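Local coordinates for lectin-like protein (PDB 5ZBT) that is of unknown function but, as the legume lectin-like domain of an ERGIC-53-like membrane protein, may bind mannose, at residues A[104-109]-A[205-210]; A[40-45]-A[71-76]. One frame throughout, in Å; residues are numbered along the deposited sequence.

Contact 1: residues A[104-109]-A[205-210]; sequences EEKLKE and PFYLGI
Residues 104-107 run past Tyr207 and Gly209 of the strand, and CA of Lys106 lies 6.1 Å from CA of Tyr207. Residues 104-107 and 207-210 head in directions 33° apart. The fold is the legume lectin-type beta sandwich of two antiparallel sheets. Strand 97-103 neighbours strand 207-213 in one sheet, and Thr103 and Tyr207 share a backbone hydrogen bond. Just beyond Thr103 the chain leaves the strand and arches over the side chain of Tyr207, which points toward it.

The Tyr207 ring takes most of the contact. Over one face stands Lys106: its CG is 4.0 Å from the ring centroid and 13° off the normal, a CH-pi contact. Further along the same chain, CE of Lys106 reaches CE1 of Tyr207 at 3.8 Å. The lysine is nearly extended until a bend at chi4, so its aliphatic part lies on the ring while NZ goes on to a salt bridge with Asp44. The backbone O of Glu104 meets the ring at its edge, in the ring plane, 3.5 Å from CE2 of Tyr207. This carbonyl also accepts a hydrogen bond from Lys74. The side chain of Glu105 bends back at chi2. It comes to lie beside the tyrosine and points the same way, with carboxylate and ring planes 38° apart.

Leu107 makes a second, smaller contact further along the strand. It points toward the strand and also packs on Trp101 and Ala115. Gly209 is buried and has no side chain, and CD1 of Leu107 rests directly on its backbone: CD1 of Leu107 is 4.0 Å from CA of Gly209.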
loop_
_atom_site.group_PDB
_atom_site.type_symbol
_atom_site.label_atom_id
_atom_site.label_comp_id
_atom_site.label_asym_id
_atom_site.label_seq_id
_atom_site.Cartn_x
_atom_site.Cartn_y
_atom_site.Cartn_z
ATOM N N GLU A 104 -0.026 -9.933 10.258
ATOM C CA GLU A 104 -0.123 -10.372 11.647
ATOM C C GLU A 104 0.891 -9.664 12.544
ATOM O O GLU A 104 0.617 -9.449 13.733
ATOM C CB GLU A 104 0.059 -11.896 11.709
ATOM C CG GLU A 104 0.121 -12.486 13.114
ATOM C CD GLU A 104 0.380 -13.989 13.105
ATOM O OE1 GLU A 104 -0.586 -14.767 13.314
ATOM O OE2 GLU A 104 1.549 -14.389 12.875
ATOM N N GLU A 105 2.056 -9.287 12.001
ATOM C CA GLU A 105 3.076 -8.546 12.737
ATOM C C GLU A 105 3.557 -7.365 11.904
ATOM O O GLU A 105 3.310 -7.289 10.695
ATOM C CB GLU A 105 4.264 -9.449 13.101
ATOM C CG GLU A 105 3.883 -10.650 13.960
ATOM C CD GLU A 105 3.385 -10.263 15.357
ATOM O OE1 GLU A 105 3.545 -9.077 15.748
ATOM O OE2 GLU A 105 2.842 -11.155 16.066
ATOM N N LYS A 106 4.239 -6.428 12.562
ATOM C CA LYS A 106 4.765 -5.272 11.849
ATOM C C LYS A 106 5.786 -5.719 10.807
ATOM O O LYS A 106 6.482 -6.725 10.975
ATOM C CB LYS A 106 5.416 -4.281 12.813
ATOM C CG LYS A 106 4.483 -3.613 13.797
ATOM C CD LYS A 106 5.291 -3.110 14.987
ATOM C CE LYS A 106 4.423 -2.456 16.024
ATOM N NZ LYS A 106 5.011 -1.137 16.351
ATOM N N LEU A 107 5.874 -4.959 9.720
ATOM C CA LEU A 107 6.803 -5.311 8.657
ATOM C C LEU A 107 8.245 -5.217 9.131
ATOM O O LEU A 107 8.614 -4.310 9.883
ATOM C CB LEU A 107 6.629 -4.388 7.454
ATOM C CG LEU A 107 5.287 -4.432 6.739
ATOM C CD1 LEU A 107 5.186 -3.222 5.789
ATOM C CD2 LEU A 107 5.130 -5.764 6.003
ATOM N N LYS A 108 9.058 -6.153 8.657
ATOM C CA LYS A 108 10.507 -6.047 8.662
ATOM C C LYS A 108 10.991 -5.627 7.272
ATOM O O LYS A 108 10.278 -5.761 6.268
ATOM C CB LYS A 108 11.154 -7.381 9.080
ATOM C CG LYS A 108 10.708 -7.924 10.450
ATOM N N GLU A 109 12.213 -5.102 7.224
ATOM C CA GLU A 109 12.818 -4.718 5.956
ATOM C C GLU A 109 13.137 -5.948 5.123
ATOM O O GLU A 109 13.337 -7.049 5.644
ATOM C CB GLU A 109 14.099 -3.919 6.178
ATOM C CG GLU A 109 13.890 -2.572 6.857
ATOM C CD GLU A 109 15.207 -1.891 7.155
ATOM O OE1 GLU A 109 16.232 -2.603 7.257
ATOM O OE2 GLU A 109 15.223 -0.649 7.264
ATOM N N PRO A 205 -7.177 -9.705 12.648
ATOM C CA PRO A 205 -6.614 -8.414 13.092
ATOM C C PRO A 205 -5.223 -8.168 12.504
ATOM O O PRO A 205 -4.420 -9.091 12.362
ATOM C CB PRO A 205 -6.568 -8.560 14.615
ATOM C CG PRO A 205 -7.689 -9.528 14.935
ATOM C CD PRO A 205 -7.813 -10.458 13.756
ATOM N N PHE A 206 -4.938 -6.917 12.137
ATOM C CA PHE A 206 -3.720 -6.650 11.379
ATOM C C PHE A 206 -3.105 -5.301 11.742
ATOM O O PHE A 206 -3.769 -4.384 12.233
ATOM C CB PHE A 206 -3.982 -6.702 9.861
ATOM C CG PHE A 206 -4.965 -5.657 9.366
ATOM C CD1 PHE A 206 -6.324 -5.953 9.247
ATOM C CD2 PHE A 206 -4.537 -4.390 9.016
ATOM C CE1 PHE A 206 -7.229 -5.003 8.785
ATOM C CE2 PHE A 206 -5.440 -3.434 8.560
ATOM C CZ PHE A 206 -6.785 -3.744 8.439
ATOM N N TYR A 207 -1.813 -5.194 11.463
ATOM C CA TYR A 207 -1.141 -3.911 11.355
ATOM C C TYR A 207 -1.148 -3.454 9.903
ATOM O O TYR A 207 -0.878 -4.241 8.991
ATOM C CB TYR A 207 0.304 -4.003 11.826
ATOM C CG TYR A 207 0.532 -4.430 13.261
ATOM C CD1 TYR A 207 0.632 -3.481 14.277
ATOM C CD2 TYR A 207 0.723 -5.767 13.586
ATOM C CE1 TYR A 207 0.880 -3.852 15.589
ATOM C CE2 TYR A 207 0.971 -6.150 14.887
ATOM C CZ TYR A 207 1.051 -5.186 15.887
ATOM O OH TYR A 207 1.306 -5.560 17.181
ATOM N N LEU A 208 -1.416 -2.170 9.693
ATOM C CA LEU A 208 -1.408 -1.598 8.357
ATOM C C LEU A 208 -0.015 -1.050 8.061
ATOM O O LEU A 208 0.502 -0.207 8.809
ATOM C CB LEU A 208 -2.459 -0.495 8.227
ATOM C CG LEU A 208 -2.529 0.093 6.816
ATOM C CD1 LEU A 208 -2.985 -0.985 5.824
ATOM C CD2 LEU A 208 -3.454 1.272 6.775
ATOM N N GLY A 209 0.594 -1.523 6.981
ATOM C CA GLY A 209 1.897 -1.045 6.565
ATOM C C GLY A 209 1.864 -0.437 5.174
ATOM O O GLY A 209 1.017 -0.780 4.343
ATOM N N ILE A 210 2.792 0.480 4.928
ATOM C CA ILE A 210 3.048 1.017 3.599
ATOM C C ILE A 210 4.545 0.917 3.355
ATOM O O ILE A 210 5.345 1.147 4.270
ATOM C CB ILE A 210 2.557 2.478 3.455
ATOM C CG1 ILE A 210 1.063 2.573 3.759
ATOM C CG2 ILE A 210 2.842 3.041 2.034
ATOM C CD1 ILE A 210 0.570 3.983 3.950
#

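Contact 2: residues A[40-45]-A[71-76]; sequences VRNYDM and GKYKVD
Tyr43 and Gly71 form an antiparallel, non-hydrogen-bonded pair at the edge of one sheet of the lectin beta sandwich, their CA atoms 4.4 Å apart. Here the short helix that includes Val40 is followed by the outermost strand, 43-46, beside the loop that follows strand 66-71.

Packing involves two aromatic rings. CD2 of Tyr43 lies 3.6 Å from N of Gly71, while its hydroxyl bonds to the backbone O of Leu28. OD1 of Asn42 sits at the edge of the Tyr73 ring, amide and ring nearly perpendicular.

Charged groups gather at the end of Lys72. Bends at chi3 and chi4 curl its chain back over residues 40-44, crossing Asp44 at about a right angle. NZ of Lys72 forms a long salt bridge of 3.6 Å to OD1 of Asp44. The other carboxylate oxygen, OD2, is paired with Lys106.

Hydrogen bonds complete the contact. N of Lys72 donates to O of Asn42 at 2.7 Å, nearly straight at 167°, with the donor tilted 34° out of the carbonyl plane. The same oxygen of Asn42 probably accepts from a water (3.0 Å), which in turn accepts from N of Tyr73. NZ of Lys72 donates to O of Val40 at 2.9 Å, almost in line with the carbonyl.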
loop_
_atom_site.group_PDB
_atom_site.type_symbol
_atom_site.label_atom_id
_atom_site.label_comp_id
_atom_site.label_asym_id
_atom_site.label_seq_id
_atom_site.Cartn_x
_atom_site.Cartn_y
_atom_site.Cartn_z
ATOM N N VAL A 40 2.790 10.569 13.098
ATOM C CA VAL A 40 3.774 10.002 14.020
ATOM C C VAL A 40 3.101 9.181 15.110
ATOM O O VAL A 40 3.665 8.190 15.592
ATOM C CB VAL A 40 4.655 11.123 14.629
ATOM C CG1 VAL A 40 5.466 10.606 15.800
ATOM C CG2 VAL A 40 5.592 11.716 13.576
ATOM N N ARG A 41 1.900 9.565 15.528
ATOM C CA ARG A 41 1.334 8.855 16.667
ATOM C C ARG A 41 0.792 7.492 16.272
ATOM O O ARG A 41 0.608 6.635 17.142
ATOM C CB ARG A 41 0.257 9.705 17.356
ATOM C CG ARG A 41 -1.090 9.737 16.668
ATOM C CD ARG A 41 -2.157 10.238 17.627
ATOM N NE ARG A 41 -2.117 11.693 17.738
ATOM C CZ ARG A 41 -2.980 12.498 17.134
ATOM N NH1 ARG A 41 -3.954 11.976 16.389
ATOM N NH2 ARG A 41 -2.868 13.813 17.276
ATOM N N ASN A 42 0.585 7.257 14.980
ATOM C CA ASN A 42 0.028 6.006 14.499
ATOM C C ASN A 42 1.012 5.134 13.724
ATOM O O ASN A 42 0.735 3.941 13.558
ATOM C CB ASN A 42 -1.214 6.298 13.644
ATOM C CG ASN A 42 -2.382 6.767 14.496
ATOM O OD1 ASN A 42 -2.495 6.367 15.656
ATOM N ND2 ASN A 42 -3.242 7.619 13.940
ATOM N N TYR A 43 2.168 5.658 13.297
ATOM C CA TYR A 43 3.056 4.913 12.401
ATOM C C TYR A 43 4.513 5.033 12.822
ATOM O O TYR A 43 5.005 6.138 13.060
ATOM C CB TYR A 43 2.904 5.410 10.955
ATOM C CG TYR A 43 1.555 5.094 10.342
ATOM C CD1 TYR A 43 0.507 6.006 10.385
ATOM C CD2 TYR A 43 1.337 3.883 9.708
ATOM C CE1 TYR A 43 -0.733 5.700 9.824
ATOM C CE2 TYR A 43 0.108 3.569 9.140
ATOM C CZ TYR A 43 -0.915 4.467 9.201
ATOM O OH TYR A 43 -2.111 4.121 8.623
ATOM N N ASP A 44 5.196 3.896 12.916
ATOM C CA ASP A 44 6.651 3.853 12.947
ATOM C C ASP A 44 7.204 4.092 11.550
ATOM O O ASP A 44 6.546 3.823 10.539
ATOM C CB ASP A 44 7.176 2.498 13.424
ATOM C CG ASP A 44 6.714 2.139 14.800
ATOM O OD1 ASP A 44 6.743 3.021 15.680
ATOM O OD2 ASP A 44 6.316 0.965 14.986
ATOM N N MET A 45 8.453 4.554 11.500
ATOM C CA MET A 45 9.090 4.964 10.256
ATOM C C MET A 45 10.496 4.397 10.193
ATOM O O MET A 45 11.291 4.594 11.113
ATOM C CB MET A 45 9.107 6.493 10.132
ATOM C CG MET A 45 7.707 7.033 9.869
ATOM S SD MET A 45 7.565 8.817 9.876
ATOM C CE MET A 45 6.154 9.046 10.963
ATOM N N GLY A 71 2.170 0.638 10.937
ATOM C CA GLY A 71 1.141 0.976 11.899
ATOM C C GLY A 71 1.551 0.530 13.294
ATOM O O GLY A 71 2.034 -0.588 13.481
ATOM N N LYS A 72 1.399 1.405 14.284
ATOM C CA LYS A 72 1.760 1.013 15.639
ATOM C C LYS A 72 0.729 0.076 16.262
ATOM O O LYS A 72 1.103 -0.823 17.024
ATOM C CB LYS A 72 1.935 2.257 16.514
ATOM C CG LYS A 72 3.109 3.118 16.106
ATOM C CD LYS A 72 3.642 3.891 17.278
ATOM C CE LYS A 72 3.547 5.377 17.042
ATOM N NZ LYS A 72 4.903 5.924 16.827
ATOM N N TYR A 73 -0.552 0.252 15.932
ATOM C CA TYR A 73 -1.648 -0.397 16.641
ATOM C C TYR A 73 -2.359 -1.398 15.734
ATOM O O TYR A 73 -2.857 -1.036 14.663
ATOM C CB TYR A 73 -2.608 0.663 17.190
ATOM C CG TYR A 73 -1.842 1.644 18.055
ATOM C CD1 TYR A 73 -1.182 1.202 19.200
ATOM C CD2 TYR A 73 -1.709 2.984 17.698
ATOM C CE1 TYR A 73 -0.432 2.073 19.991
ATOM C CE2 TYR A 73 -0.962 3.865 18.485
ATOM C CZ TYR A 73 -0.324 3.402 19.635
ATOM O OH TYR A 73 0.423 4.247 20.446
ATOM N N LYS A 74 -2.389 -2.655 16.170
ATOM C CA LYS A 74 -3.125 -3.695 15.465
ATOM C C LYS A 74 -4.627 -3.439 15.563
ATOM O O LYS A 74 -5.153 -3.172 16.655
ATOM C CB LYS A 74 -2.764 -5.055 16.056
ATOM C CG LYS A 74 -3.551 -6.212 15.480
ATOM C CD LYS A 74 -3.051 -7.548 16.036
ATOM C CE LYS A 74 -2.414 -8.380 14.927
ATOM N NZ LYS A 74 -1.495 -9.428 15.462
ATOM N N VAL A 75 -5.327 -3.534 14.424
ATOM C CA VAL A 75 -6.745 -3.189 14.351
ATOM C C VAL A 75 -7.588 -4.440 14.121
ATOM O O VAL A 75 -7.166 -5.403 13.470
ATOM C CB VAL A 75 -7.029 -2.143 13.249
ATOM C CG1 VAL A 75 -6.402 -0.818 13.607
ATOM C CG2 VAL A 75 -6.537 -2.622 11.878
ATOM N N ASP A 76 -8.802 -4.410 14.664
ATOM C CA ASP A 76 -9.813 -5.452 14.476
ATOM C C ASP A 76 -11.012 -4.783 13.813
ATOM O O ASP A 76 -11.876 -4.247 14.504
ATOM C CB ASP A 76 -10.197 -6.091 15.810
ATOM C CG ASP A 76 -11.004 -7.371 15.645
ATOM O OD1 ASP A 76 -11.438 -7.669 14.511
ATOM O OD2 ASP A 76 -11.169 -8.096 16.650
HETATM O O HOH W 1 -1.621 2.077 13.670
#

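Contacts 1 and 2 both reach the same sheet, their centres about 9 Å apart. Along the chain they follow in series: contact 2 closes before contact 1 opens. The segments 71-76 and 205-210 meet directly, with N of Val75 2.8 Å from O of Phe206, a backbone hydrogen bond. Tyr207 also packs against contact 2, its CD1 3.3 Å from O of Gly71. Two polar links tie the contacts together: Lys74 of contact 2 with Glu104 of contact 1, and Asp44 of contact 2 with Lys106 of contact 1. Beside the first of them, CE of Lys74 packs 3.3 Å from O of Pro205.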